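Local coordinates for myosin-4 (Saccharomyces cerevisiae, PDB 4LL6), which serves as the motor of the machinery that localizes ASH1 and other mRNAs to the bud, recruited through SHE3, and is represented here by its globular tail domain, at residues L10-N15 and N56-Q61; N38-I43 and K192-D197. The protein carries 1 engineered substitution. One frame throughout, in Å; residues are numbered along the deposited sequence.

Contact 1. Residues L10-N15 and N56-Q61; sequences LLMDLN and NGLLIQ
Leu58 pushes one methyl end-on into the base of Leu11: its CD1 lies 3.5 Å from Leu11 CB. With CG anti to the carbonyl carbon (chi1 -59°), Leu58 sends that methyl across to Met12 as well, whose CG touches it at 4.0 Å, and the two side chains run at about a right angle. Leu53 of helix 41-55 packs on both Leu11 and Leu58 and joins this apolar group.

The second kind of contact sets methyls against polar groups. Leu11 CD1 meets the amide of Asn56, 3.4 Å from its ND2, while ND2 itself is hydrogen-bonded to Ser52 O. Leu14 CD1 rests 3.5 Å from the carbonyl oxygen Gln61 O and lies near Gln61 CB. The chain of Gln61 bends at chi2 (91°), and its OE1 ends 4.1 Å from Met12 CE.

Around Leu58 the chain reverses through a Schellman motif ending helix 41-55, with Gly57 at its positive-phi position, before helix 59-78 starts. With carbon on at least one side of every close approach, the two helical corners are held by fit and hydrophobic burial rather than by directional bonds.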
ATOM      1  N   LEU A  10     -39.105  10.278   0.074  1.00 56.87           N
ATOM      2  CA  LEU A  10     -37.855  10.886   0.475  1.00 59.03           C
ATOM      3  C   LEU A  10     -36.708  10.206  -0.275  1.00 56.30           C
ATOM      4  O   LEU A  10     -35.908  10.851  -0.951  1.00 53.59           O
ATOM      5  CB  LEU A  10     -37.687  10.705   1.984  1.00 60.29           C
ATOM      6  CG  LEU A  10     -36.541  11.408   2.698  1.00 67.01           C
ATOM      7  CD1 LEU A  10     -36.776  12.925   2.711  1.00 66.24           C
ATOM      8  CD2 LEU A  10     -36.464  10.861   4.112  1.00 61.11           C
ATOM      9  N   LEU A  11     -36.653   8.888  -0.165  1.00 53.36           N
ATOM     10  CA  LEU A  11     -35.604   8.117  -0.800  1.00 48.43           C
ATOM     11  C   LEU A  11     -35.496   8.277  -2.299  1.00 53.18           C
ATOM     12  O   LEU A  11     -34.440   8.015  -2.863  1.00 59.34           O
ATOM     13  CB  LEU A  11     -35.776   6.646  -0.463  1.00 47.44           C
ATOM     14  CG  LEU A  11     -35.539   6.303   1.006  1.00 51.23           C
ATOM     15  CD1 LEU A  11     -35.785   4.831   1.215  1.00 56.49           C
ATOM     16  CD2 LEU A  11     -34.118   6.666   1.411  1.00 54.50           C
ATOM     17  N   MET A  12     -36.567   8.703  -2.961  1.00 59.18           N
ATOM     18  CA  MET A  12     -36.509   8.866  -4.412  1.00 59.02           C
ATOM     19  C   MET A  12     -35.949  10.214  -4.859  1.00 61.16           C
ATOM     20  O   MET A  12     -35.669  10.415  -6.051  1.00 59.83           O
ATOM     21  CB  MET A  12     -37.886   8.627  -5.036  1.00 63.16           C
ATOM     22  CG  MET A  12     -38.360   7.201  -4.844  1.00 70.89           C
ATOM     23  SD  MET A  12     -39.713   6.740  -5.906  1.00 85.55           S
ATOM     24  CE  MET A  12     -38.833   6.629  -7.474  1.00 82.93           C
ATOM     25  N   ASP A  13     -35.765  11.129  -3.909  1.00 55.69           N
ATOM     26  CA  ASP A  13     -35.222  12.438  -4.237  1.00 60.44           C
ATOM     27  C   ASP A  13     -33.708  12.347  -4.181  1.00 60.47           C
ATOM     28  O   ASP A  13     -33.064  13.056  -3.415  1.00 62.07           O
ATOM     29  CB  ASP A  13     -35.736  13.490  -3.253  1.00 62.97           C
ATOM     30  CG  ASP A  13     -35.311  14.894  -3.628  1.00 60.46           C
ATOM     31  OD1 ASP A  13     -34.893  15.087  -4.788  1.00 60.79           O
ATOM     32  OD2 ASP A  13     -35.404  15.804  -2.770  1.00 64.35           O
ATOM     33  N   LEU A  14     -33.164  11.465  -5.021  1.00 61.77           N
ATOM     34  CA  LEU A  14     -31.733  11.175  -5.123  1.00 59.44           C
ATOM     35  C   LEU A  14     -30.776  12.348  -5.045  1.00 58.57           C
ATOM     36  O   LEU A  14     -29.938  12.417  -4.148  1.00 57.66           O
ATOM     37  CB  LEU A  14     -31.435  10.422  -6.421  1.00 59.55           C
ATOM     38  CG  LEU A  14     -29.966   9.997  -6.525  1.00 61.77           C
ATOM     39  CD1 LEU A  14     -29.743   8.801  -5.617  1.00 61.72           C
ATOM     40  CD2 LEU A  14     -29.604   9.639  -7.949  1.00 67.45           C
ATOM     41  N   ASN A  15     -30.889  13.250  -6.010  1.00 58.48           N
ATOM     42  CA  ASN A  15     -30.024  14.412  -6.076  1.00 58.89           C
ATOM     43  C   ASN A  15     -29.916  15.141  -4.739  1.00 59.77           C
ATOM     44  O   ASN A  15     -28.836  15.584  -4.361  1.00 63.05           O
ATOM     45  CB  ASN A  15     -30.530  15.362  -7.170  1.00 65.22           C
ATOM     46  CG  ASN A  15     -29.677  16.612  -7.313  1.00 71.85           C
ATOM     47  OD1 ASN A  15     -28.449  16.536  -7.350  1.00 81.62           O
ATOM     48  ND2 ASN A  15     -30.325  17.771  -7.410  1.00 68.54           N
ATOM     49  N   ASN A  56     -35.699  -0.916   0.335  1.00 52.17           N
ATOM     50  CA  ASN A  56     -36.859  -0.430  -0.396  1.00 47.09           C
ATOM     51  C   ASN A  56     -36.819  -0.623  -1.913  1.00 48.81           C
ATOM     52  O   ASN A  56     -37.587   0.015  -2.637  1.00 46.05           O
ATOM     53  CB  ASN A  56     -37.076   1.049  -0.084  1.00 52.07           C
ATOM     54  CG  ASN A  56     -37.393   1.296   1.379  1.00 54.40           C
ATOM     55  OD1 ASN A  56     -38.542   1.187   1.809  1.00 58.32           O
ATOM     56  ND2 ASN A  56     -36.371   1.626   2.156  1.00 57.78           N
ATOM     57  N   GLY A  57     -35.925  -1.482  -2.394  1.00 47.07           N
ATOM     58  CA  GLY A  57     -35.847  -1.750  -3.822  1.00 42.33           C
ATOM     59  C   GLY A  57     -35.294  -0.667  -4.738  1.00 51.30           C
ATOM     60  O   GLY A  57     -35.328  -0.814  -5.968  1.00 50.04           O
ATOM     61  N   LEU A  58     -34.768   0.414  -4.173  1.00 48.08           N
ATOM     62  CA  LEU A  58     -34.238   1.487  -5.011  1.00 51.69           C
ATOM     63  C   LEU A  58     -32.768   1.220  -5.340  1.00 51.54           C
ATOM     64  O   LEU A  58     -31.866   1.891  -4.830  1.00 54.44           O
ATOM     65  CB  LEU A  58     -34.414   2.824  -4.295  1.00 48.38           C
ATOM     66  CG  LEU A  58     -35.875   3.156  -3.948  1.00 49.45           C
ATOM     67  CD1 LEU A  58     -35.940   4.486  -3.215  1.00 58.50           C
ATOM     68  CD2 LEU A  58     -36.707   3.228  -5.205  1.00 47.03           C
ATOM     69  N   LEU A  59     -32.545   0.239  -6.214  1.00 49.76           N
ATOM     70  CA  LEU A  59     -31.196  -0.189  -6.601  1.00 43.26           C
ATOM     71  C   LEU A  59     -30.469   0.760  -7.558  1.00 43.38           C
ATOM     72  O   LEU A  59     -29.288   1.042  -7.376  1.00 40.00           O
ATOM     73  CB  LEU A  59     -31.254  -1.615  -7.179  1.00 40.97           C
ATOM     74  CG  LEU A  59     -32.031  -2.635  -6.319  1.00 41.28           C
ATOM     75  CD1 LEU A  59     -31.896  -4.024  -6.896  1.00 35.47           C
ATOM     76  CD2 LEU A  59     -31.516  -2.602  -4.877  1.00 33.37           C
ATOM     77  N   ILE A  60     -31.150   1.265  -8.576  1.00 44.31           N
ATOM     78  CA  ILE A  60     -30.474   2.191  -9.468  1.00 45.75           C
ATOM     79  C   ILE A  60     -30.072   3.395  -8.612  1.00 45.52           C
ATOM     80  O   ILE A  60     -28.988   3.953  -8.778  1.00 45.46           O
ATOM     81  CB  ILE A  60     -31.384   2.612 -10.626  1.00 52.40           C
ATOM     82  CG1 ILE A  60     -31.661   1.387 -11.507  1.00 53.58           C
ATOM     83  CG2 ILE A  60     -30.719   3.715 -11.453  1.00 51.65           C
ATOM     84  CD1 ILE A  60     -32.508   1.678 -12.739  1.00 55.69           C
ATOM     85  N   GLN A  61     -30.939   3.754  -7.666  1.00 42.91           N
ATOM     86  CA  GLN A  61     -30.689   4.856  -6.752  1.00 39.51           C
ATOM     87  C   GLN A  61     -29.458   4.605  -5.899  1.00 44.11           C
ATOM     88  O   GLN A  61     -28.596   5.476  -5.759  1.00 41.20           O
ATOM     89  CB  GLN A  61     -31.891   5.080  -5.837  1.00 34.92           C
ATOM     90  CG  GLN A  61     -32.939   5.978  -6.442  1.00 43.12           C
ATOM     91  CD  GLN A  61     -34.003   5.228  -7.218  1.00 45.93           C
ATOM     92  OE1 GLN A  61     -34.848   5.843  -7.865  1.00 41.54           O
ATOM     93  NE2 GLN A  61     -33.976   3.902  -7.148  1.00 36.62           N
TER

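Contact 2. Residues N38-I43 and K192-D197; sequences NVLGPI and KFQVVD
Gly41 N donates to Asn38 O at 2.8 Å, closing a type I beta turn that presents Val39 and Leu40 on its corner and sets Val39 against Phe193. Across from it, the backbone oxygen of Phe193 is hydrogen-bonded to the hydroxyl of Ser94, and a methyl of Val39 lies close by, with Val39 CG1 3.5 Å from Phe193 O. Leu40 CD2 lies farther from the same oxygen.

Val39 does most of the work across this contact. Its CB points toward the 192-197 turn, and the two methyls divide the task: CG1 reaches 3.4 Å from Phe193 CA, while CG2 stands 3.9 Å from Lys192 O. CG1 also packs on the start of the Phe193 side chain, 3.6 Å from Phe193 CB and 3.7 Å from Phe193 CG, so it meets the root of the ring as much as the backbone. The aromatic side chain itself turns in against Val31. Leu40, whose CB does not point at the other segment, still brings CD1 to 4.2 Å from Gln194 OE1, a looser touch near the exposed side of the contact.

The partner segment is a tight turn too: Gln194, with positive phi, completes the Schellman motif that ends helix 173-192.

Helix 85-96 ties the two together through hydrogen bonds: Ser94 binds Phe193, and the side-chain amide of Asn95 bonds to both Val39 O and Ile43 N. The contact thus joins the start of helix 41-55 to the turn between helix 173-192 and helix 197-221.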
ATOM      1  N   ASN A  38     -15.608   9.817  15.899  1.00 84.65           N
ATOM      2  CA  ASN A  38     -15.905  10.532  14.662  1.00 80.01           C
ATOM      3  C   ASN A  38     -15.397   9.728  13.467  1.00 75.11           C
ATOM      4  O   ASN A  38     -15.964   9.782  12.372  1.00 68.05           O
ATOM      5  CB  ASN A  38     -15.201  11.895  14.653  1.00 83.77           C
ATOM      6  CG  ASN A  38     -15.933  12.945  15.459  1.00 87.83           C
ATOM      7  OD1 ASN A  38     -15.437  14.062  15.632  1.00 95.10           O
ATOM      8  ND2 ASN A  38     -17.121  12.602  15.952  1.00 91.22           N
ATOM      9  N   VAL A  39     -14.315   8.991  13.699  1.00 72.78           N
ATOM     10  CA  VAL A  39     -13.663   8.190  12.668  1.00 67.90           C
ATOM     11  C   VAL A  39     -14.584   7.498  11.673  1.00 58.40           C
ATOM     12  O   VAL A  39     -14.508   7.739  10.476  1.00 59.08           O
ATOM     13  CB  VAL A  39     -12.775   7.109  13.288  1.00 69.35           C
ATOM     14  CG1 VAL A  39     -11.613   6.813  12.351  1.00 73.75           C
ATOM     15  CG2 VAL A  39     -12.285   7.553  14.650  1.00 74.46           C
ATOM     16  N   LEU A  40     -15.458   6.638  12.170  1.00 51.76           N
ATOM     17  CA  LEU A  40     -16.347   5.905  11.291  1.00 47.76           C
ATOM     18  C   LEU A  40     -17.617   6.640  10.873  1.00 47.03           C
ATOM     19  O   LEU A  40     -18.583   6.018  10.456  1.00 43.95           O
ATOM     20  CB  LEU A  40     -16.676   4.551  11.932  1.00 36.80           C
ATOM     21  CG  LEU A  40     -15.418   3.701  12.164  1.00 37.87           C
ATOM     22  CD1 LEU A  40     -15.796   2.252  12.380  1.00 40.10           C
ATOM     23  CD2 LEU A  40     -14.486   3.813  10.942  1.00 42.54           C
ATOM     24  N   GLY A  41     -17.601   7.968  10.964  1.00 52.92           N
ATOM     25  CA  GLY A  41     -18.763   8.760  10.587  1.00 38.49           C
ATOM     26  C   GLY A  41     -19.133   8.621   9.124  1.00 41.24           C
ATOM     27  O   GLY A  41     -20.302   8.432   8.811  1.00 44.29           O
ATOM     28  N   PRO A  42     -18.166   8.725   8.198  1.00 44.82           N
ATOM     29  CA  PRO A  42     -18.445   8.597   6.764  1.00 42.53           C
ATOM     30  C   PRO A  42     -19.144   7.276   6.416  1.00 44.18           C
ATOM     31  O   PRO A  42     -20.228   7.287   5.819  1.00 43.62           O
ATOM     32  CB  PRO A  42     -17.057   8.702   6.135  1.00 36.26           C
ATOM     33  CG  PRO A  42     -16.363   9.635   7.067  1.00 42.79           C
ATOM     34  CD  PRO A  42     -16.753   9.078   8.414  1.00 39.74           C
ATOM     35  N   ILE A  43     -18.526   6.150   6.788  1.00 42.71           N
ATOM     36  CA  ILE A  43     -19.096   4.831   6.512  1.00 44.45           C
ATOM     37  C   ILE A  43     -20.508   4.665   7.106  1.00 50.49           C
ATOM     38  O   ILE A  43     -21.383   4.058   6.485  1.00 48.08           O
ATOM     39  CB  ILE A  43     -18.175   3.689   7.045  1.00 46.55           C
ATOM     40  CG1 ILE A  43     -18.651   2.334   6.508  1.00 37.78           C
ATOM     41  CG2 ILE A  43     -18.159   3.680   8.569  1.00 41.51           C
ATOM     42  CD1 ILE A  43     -18.567   2.225   4.983  1.00 46.18           C
ATOM     43  N   LYS A 192      -5.895   4.166  15.970  1.00 51.82           N
ATOM     44  CA  LYS A 192      -6.863   5.179  16.350  1.00 52.87           C
ATOM     45  C   LYS A 192      -8.012   5.287  15.341  1.00 57.73           C
ATOM     46  O   LYS A 192      -9.161   5.502  15.724  1.00 57.19           O
ATOM     47  CB  LYS A 192      -6.142   6.525  16.514  1.00 55.98           C
ATOM     48  CG  LYS A 192      -6.970   7.652  17.150  1.00 60.08           C
ATOM     49  CD  LYS A 192      -6.082   8.792  17.707  1.00 60.20           C
ATOM     50  CE  LYS A 192      -5.609   9.794  16.652  1.00 57.04           C
ATOM     51  NZ  LYS A 192      -6.665  10.796  16.299  1.00 54.99           N
ATOM     52  N   PHE A 193      -7.706   5.128  14.054  1.00 56.91           N
ATOM     53  CA  PHE A 193      -8.738   5.225  13.029  1.00 49.43           C
ATOM     54  C   PHE A 193      -9.366   3.893  12.707  1.00 44.33           C
ATOM     55  O   PHE A 193     -10.052   3.731  11.702  1.00 48.66           O
ATOM     56  CB  PHE A 193      -8.183   5.878  11.771  1.00 51.79           C
ATOM     57  CG  PHE A 193      -7.993   7.359  11.901  1.00 48.42           C
ATOM     58  CD1 PHE A 193      -7.668   8.127  10.797  1.00 50.18           C
ATOM     59  CD2 PHE A 193      -8.156   7.992  13.128  1.00 51.45           C
ATOM     60  CE1 PHE A 193      -7.510   9.511  10.914  1.00 55.92           C
ATOM     61  CE2 PHE A 193      -7.997   9.370  13.245  1.00 50.76           C
ATOM     62  CZ  PHE A 193      -7.677  10.125  12.141  1.00 38.46           C
ATOM     63  N   GLN A 194      -9.110   2.933  13.578  1.00 44.76           N
ATOM     64  CA  GLN A 194      -9.677   1.601  13.474  1.00 51.98           C
ATOM     65  C   GLN A 194      -9.540   0.839  12.167  1.00 54.05           C
ATOM     66  O   GLN A 194     -10.508   0.250  11.686  1.00 53.06           O
ATOM     67  CB  GLN A 194     -11.156   1.654  13.868  1.00 54.39           C
ATOM     68  CG  GLN A 194     -11.376   2.062  15.312  1.00 56.69           C
ATOM     69  CD  GLN A 194     -12.829   2.031  15.697  1.00 64.59           C
ATOM     70  OE1 GLN A 194     -13.465   0.972  15.670  1.00 71.66           O
ATOM     71  NE2 GLN A 194     -13.377   3.193  16.055  1.00 58.29           N
ATOM     72  N   VAL A 195      -8.347   0.842  11.590  1.00 52.32           N
ATOM     73  CA  VAL A 195      -8.133   0.083  10.374  1.00 48.14           C
ATOM     74  C   VAL A 195      -8.175  -1.366  10.870  1.00 49.71           C
ATOM     75  O   VAL A 195      -7.648  -1.666  11.943  1.00 48.06           O
ATOM     76  CB  VAL A 195      -6.748   0.400   9.749  1.00 46.79           C
ATOM     77  CG1 VAL A 195      -6.453  -0.573   8.628  1.00 36.91           C
ATOM     78  CG2 VAL A 195      -6.725   1.849   9.224  1.00 38.08           C
ATOM     79  N   VAL A 196      -8.816  -2.253  10.115  1.00 47.00           N
ATOM     80  CA  VAL A 196      -8.898  -3.646  10.527  1.00 42.03           C
ATOM     81  C   VAL A 196      -7.527  -4.278  10.668  1.00 47.49           C
ATOM     82  O   VAL A 196      -6.568  -3.830  10.053  1.00 41.28           O
ATOM     83  N   ASP A 197      -7.432  -5.317  11.491  1.00 47.95           N
ATOM     84  CA  ASP A 197      -6.170  -6.016  11.717  1.00 52.16           C
ATOM     85  C   ASP A 197      -5.483  -6.511  10.451  1.00 53.41           C
ATOM     86  O   ASP A 197      -4.298  -6.260  10.246  1.00 56.49           O
ATOM     87  CB  ASP A 197      -6.382  -7.204  12.657  1.00 58.08           C
ATOM     88  CG  ASP A 197      -5.730  -6.993  13.991  1.00 63.97           C
ATOM     89  OD1 ASP A 197      -6.323  -6.265  14.822  1.00 65.04           O
ATOM     90  OD2 ASP A 197      -4.614  -7.537  14.190  1.00 63.80           O
TER

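Helix 41-55 connects the two contacts: contact 2 lies at its beginning, and the 56-61 segment of contact 1 follows directly on its end. Their centres are 27 Å apart and their nearest atoms about 14 Å, so they do not touch. Along the chain their segments alternate, 10-15, 38-43, 56-61 and 192-197. Contact 1 joins pieces of the N-terminal part and sits about 35 Å from the centre of the chain; contact 2, about 18 Å from that centre, bridges 148 intervening residues to the turn between helix 173-192 and helix 197-221. Both pair chain turns at helix ends, in an all-helical tail without strands.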